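Local coordinates for protein putative branched-chain amino acid ABC transporter (Rhodospirillum rubrum ATCC 11170, PDB 3HUT) that probably binds branched-chain or related amino acids as the periplasmic substrate-binding component of an ABC transporter, at residues R118-P123 with A279-D284. Residues are numbered along the deposited sequence; the frame is centred on the assembly and turned at random.
Sequences RAITTP and AAHGYD
Ala119 and His281 bring the backbones to 6.2 Å between their CA atoms, where the loop leaving strand 116-118 passes one turn of helix 277-296. No hydrogen bond joins the two segments, and the imidazole of His281 carries most of the contact. With CG anti to the carbonyl carbon (chi1 -74°), the ring reaches from the helix to the loop. Ile120 lies over one face of it: CG1, itself anti to the backbone N, approaches CE1 at 3.8 Å and sits 4.1 Å from the ring centroid, a CH-pi contact 23° off the normal and offset toward the rim. Ile120 CA also packs against ND1, at 3.8 Å. In the plane of the ring, Ala119 O stands at the edge, 3.9 Å from ND1, while Ala119 CB rests 3.9 Å from the backbone O of His281. An alanine in place of His281 would probably open a gap beneath Ile120 CG1 and leave, between these two segments, mainly the Ala119 methyl against the helix backbone. Lys333, on strand 331-341, also touches the His281 side chain. The loop leads from the five-stranded parallel sheet to helix 126-136, so the contact packs an interdomain crossover of the two-lobed periplasmic-binding-protein fold against a helix.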
ATOM      1  N   ARG A 118       6.411  -7.232   4.162  1.00  6.80           N
ATOM      2  CA  ARG A 118       5.134  -6.606   3.819  1.00  8.72           C
ATOM      3  C   ARG A 118       5.115  -6.258   2.337  1.00  7.82           C
ATOM      4  O   ARG A 118       6.133  -5.846   1.771  1.00  7.74           O
ATOM      5  CB  ARG A 118       4.922  -5.330   4.646  1.00  9.57           C
ATOM      6  CG  ARG A 118       6.125  -4.403   4.660  1.00 13.56           C
ATOM      7  CD  ARG A 118       5.749  -2.957   4.958  1.00 16.18           C
ATOM      8  NE  ARG A 118       5.022  -2.840   6.208  1.00 21.61           N
ATOM      9  CZ  ARG A 118       5.501  -2.288   7.317  1.00 17.83           C
ATOM     10  NH1 ARG A 118       6.724  -1.784   7.349  1.00 16.40           N
ATOM     11  NH2 ARG A 118       4.750  -2.259   8.400  1.00 15.56           N
ATOM     12  N   ALA A 119       3.955  -6.423   1.707  1.00  5.81           N
ATOM     13  CA  ALA A 119       3.817  -6.122   0.290  1.00  5.67           C
ATOM     14  C   ALA A 119       3.501  -4.645   0.092  1.00  7.39           C
ATOM     15  O   ALA A 119       3.762  -4.081  -0.969  1.00  7.91           O
ATOM     16  CB  ALA A 119       2.717  -6.978  -0.320  1.00  5.07           C
ATOM     17  N   ILE A 120       2.949  -4.023   1.128  1.00  6.51           N
ATOM     18  CA  ILE A 120       2.577  -2.613   1.092  1.00  7.25           C
ATOM     19  C   ILE A 120       3.725  -1.780   1.670  1.00  7.81           C
ATOM     20  O   ILE A 120       4.660  -2.332   2.245  1.00  8.83           O
ATOM     21  CB  ILE A 120       1.297  -2.388   1.929  1.00  5.76           C
ATOM     22  CG1 ILE A 120       0.681  -1.021   1.632  1.00  7.53           C
ATOM     23  CG2 ILE A 120       1.632  -2.498   3.407  1.00  8.32           C
ATOM     24  CD1 ILE A 120      -0.730  -0.870   2.203  1.00 11.07           C
ATOM     25  N   THR A 121       3.672  -0.461   1.502  1.00  8.93           N
ATOM     26  CA  THR A 121       4.715   0.412   2.051  1.00  9.03           C
ATOM     27  C   THR A 121       4.137   1.065   3.295  1.00 10.05           C
ATOM     28  O   THR A 121       2.928   1.013   3.512  1.00 10.98           O
ATOM     29  CB  THR A 121       5.110   1.545   1.071  1.00 10.15           C
ATOM     30  OG1 THR A 121       3.985   2.407   0.864  1.00 12.66           O
ATOM     31  CG2 THR A 121       5.552   0.977  -0.272  1.00  6.81           C
ATOM     32  N   THR A 122       4.987   1.668   4.119  1.00 10.14           N
ATOM     33  CA  THR A 122       4.492   2.353   5.308  1.00 12.30           C
ATOM     34  C   THR A 122       3.825   3.643   4.828  1.00 12.05           C
ATOM     35  O   THR A 122       4.109   4.127   3.730  1.00 12.40           O
ATOM     36  CB  THR A 122       5.630   2.728   6.268  1.00 13.43           C
ATOM     37  OG1 THR A 122       6.510   3.653   5.618  1.00 15.50           O
ATOM     38  CG2 THR A 122       6.408   1.489   6.688  1.00 15.64           C
ATOM     39  N   PRO A 123       2.923   4.216   5.642  1.00 12.21           N
ATOM     40  CA  PRO A 123       2.229   5.453   5.269  1.00 12.07           C
ATOM     41  C   PRO A 123       3.178   6.613   4.978  1.00 12.52           C
ATOM     42  O   PRO A 123       2.920   7.434   4.101  1.00 13.32           O
ATOM     43  CB  PRO A 123       1.351   5.735   6.484  1.00 11.52           C
ATOM     44  CG  PRO A 123       1.066   4.365   7.019  1.00 13.88           C
ATOM     45  CD  PRO A 123       2.416   3.699   6.924  1.00 11.96           C
ATOM     46  N   ALA A 279      -7.005  -5.809  -2.751  1.00  8.81           N
ATOM     47  CA  ALA A 279      -6.981  -6.976  -3.622  1.00  8.75           C
ATOM     48  C   ALA A 279      -5.664  -6.984  -4.404  1.00  7.11           C
ATOM     49  O   ALA A 279      -5.040  -8.033  -4.592  1.00  7.02           O
ATOM     50  CB  ALA A 279      -8.154  -6.931  -4.581  1.00  9.47           C
ATOM     51  N   ALA A 280      -5.237  -5.805  -4.844  1.00  5.72           N
ATOM     52  CA  ALA A 280      -4.001  -5.677  -5.608  1.00  4.45           C
ATOM     53  C   ALA A 280      -2.770  -6.049  -4.775  1.00  6.17           C
ATOM     54  O   ALA A 280      -1.872  -6.741  -5.250  1.00  3.54           O
ATOM     55  CB  ALA A 280      -3.870  -4.255  -6.135  1.00  6.64           C
ATOM     56  N   HIS A 281      -2.720  -5.578  -3.537  1.00  5.58           N
ATOM     57  CA  HIS A 281      -1.593  -5.901  -2.673  1.00  7.20           C
ATOM     58  C   HIS A 281      -1.629  -7.382  -2.308  1.00  7.65           C
ATOM     59  O   HIS A 281      -0.588  -8.004  -2.116  1.00  8.51           O
ATOM     60  CB  HIS A 281      -1.629  -5.021  -1.420  1.00  8.53           C
ATOM     61  CG  HIS A 281      -1.229  -3.603  -1.681  1.00 11.63           C
ATOM     62  ND1 HIS A 281       0.089  -3.207  -1.773  1.00 13.24           N
ATOM     63  CD2 HIS A 281      -1.969  -2.497  -1.930  1.00  9.67           C
ATOM     64  CE1 HIS A 281       0.140  -1.921  -2.067  1.00 12.17           C
ATOM     65  NE2 HIS A 281      -1.095  -1.466  -2.170  1.00 12.01           N
ATOM     66  N   GLY A 282      -2.831  -7.945  -2.222  1.00  7.54           N
ATOM     67  CA  GLY A 282      -2.958  -9.356  -1.911  1.00  8.46           C
ATOM     68  C   GLY A 282      -2.452 -10.150  -3.101  1.00  8.80           C
ATOM     69  O   GLY A 282      -1.832 -11.208  -2.952  1.00  7.25           O
ATOM     70  N   TYR A 283      -2.718  -9.630  -4.296  1.00  6.78           N
ATOM     71  CA  TYR A 283      -2.274 -10.276  -5.524  1.00  7.99           C
ATOM     72  C   TYR A 283      -0.744 -10.294  -5.554  1.00  8.28           C
ATOM     73  O   TYR A 283      -0.129 -11.338  -5.787  1.00  9.30           O
ATOM     74  CB  TYR A 283      -2.801  -9.510  -6.744  1.00  7.63           C
ATOM     75  CG  TYR A 283      -2.525 -10.186  -8.073  1.00  8.30           C
ATOM     76  CD1 TYR A 283      -3.102 -11.417  -8.389  1.00  8.61           C
ATOM     77  CD2 TYR A 283      -1.713  -9.576  -9.030  1.00  6.15           C
ATOM     78  CE1 TYR A 283      -2.881 -12.023  -9.632  1.00  7.71           C
ATOM     79  CE2 TYR A 283      -1.483 -10.173 -10.272  1.00  7.99           C
ATOM     80  CZ  TYR A 283      -2.073 -11.395 -10.567  1.00  9.02           C
ATOM     81  OH  TYR A 283      -1.855 -11.987 -11.799  1.00  8.86           O
ATOM     82  N   ASP A 284      -0.133  -9.134  -5.319  1.00  7.56           N
ATOM     83  CA  ASP A 284       1.323  -9.035  -5.329  1.00  8.15           C
ATOM     84  C   ASP A 284       1.973  -9.824  -4.198  1.00  8.59           C
ATOM     85  O   ASP A 284       3.052 -10.394  -4.374  1.00  5.97           O
ATOM     86  CB  ASP A 284       1.772  -7.570  -5.240  1.00  8.18           C
ATOM     87  CG  ASP A 284       1.709  -6.856  -6.579  1.00 10.93           C
ATOM     88  OD1 ASP A 284       1.351  -7.504  -7.586  1.00  8.63           O
ATOM     89  OD2 ASP A 284       2.021  -5.642  -6.623  1.00  8.54           O
TER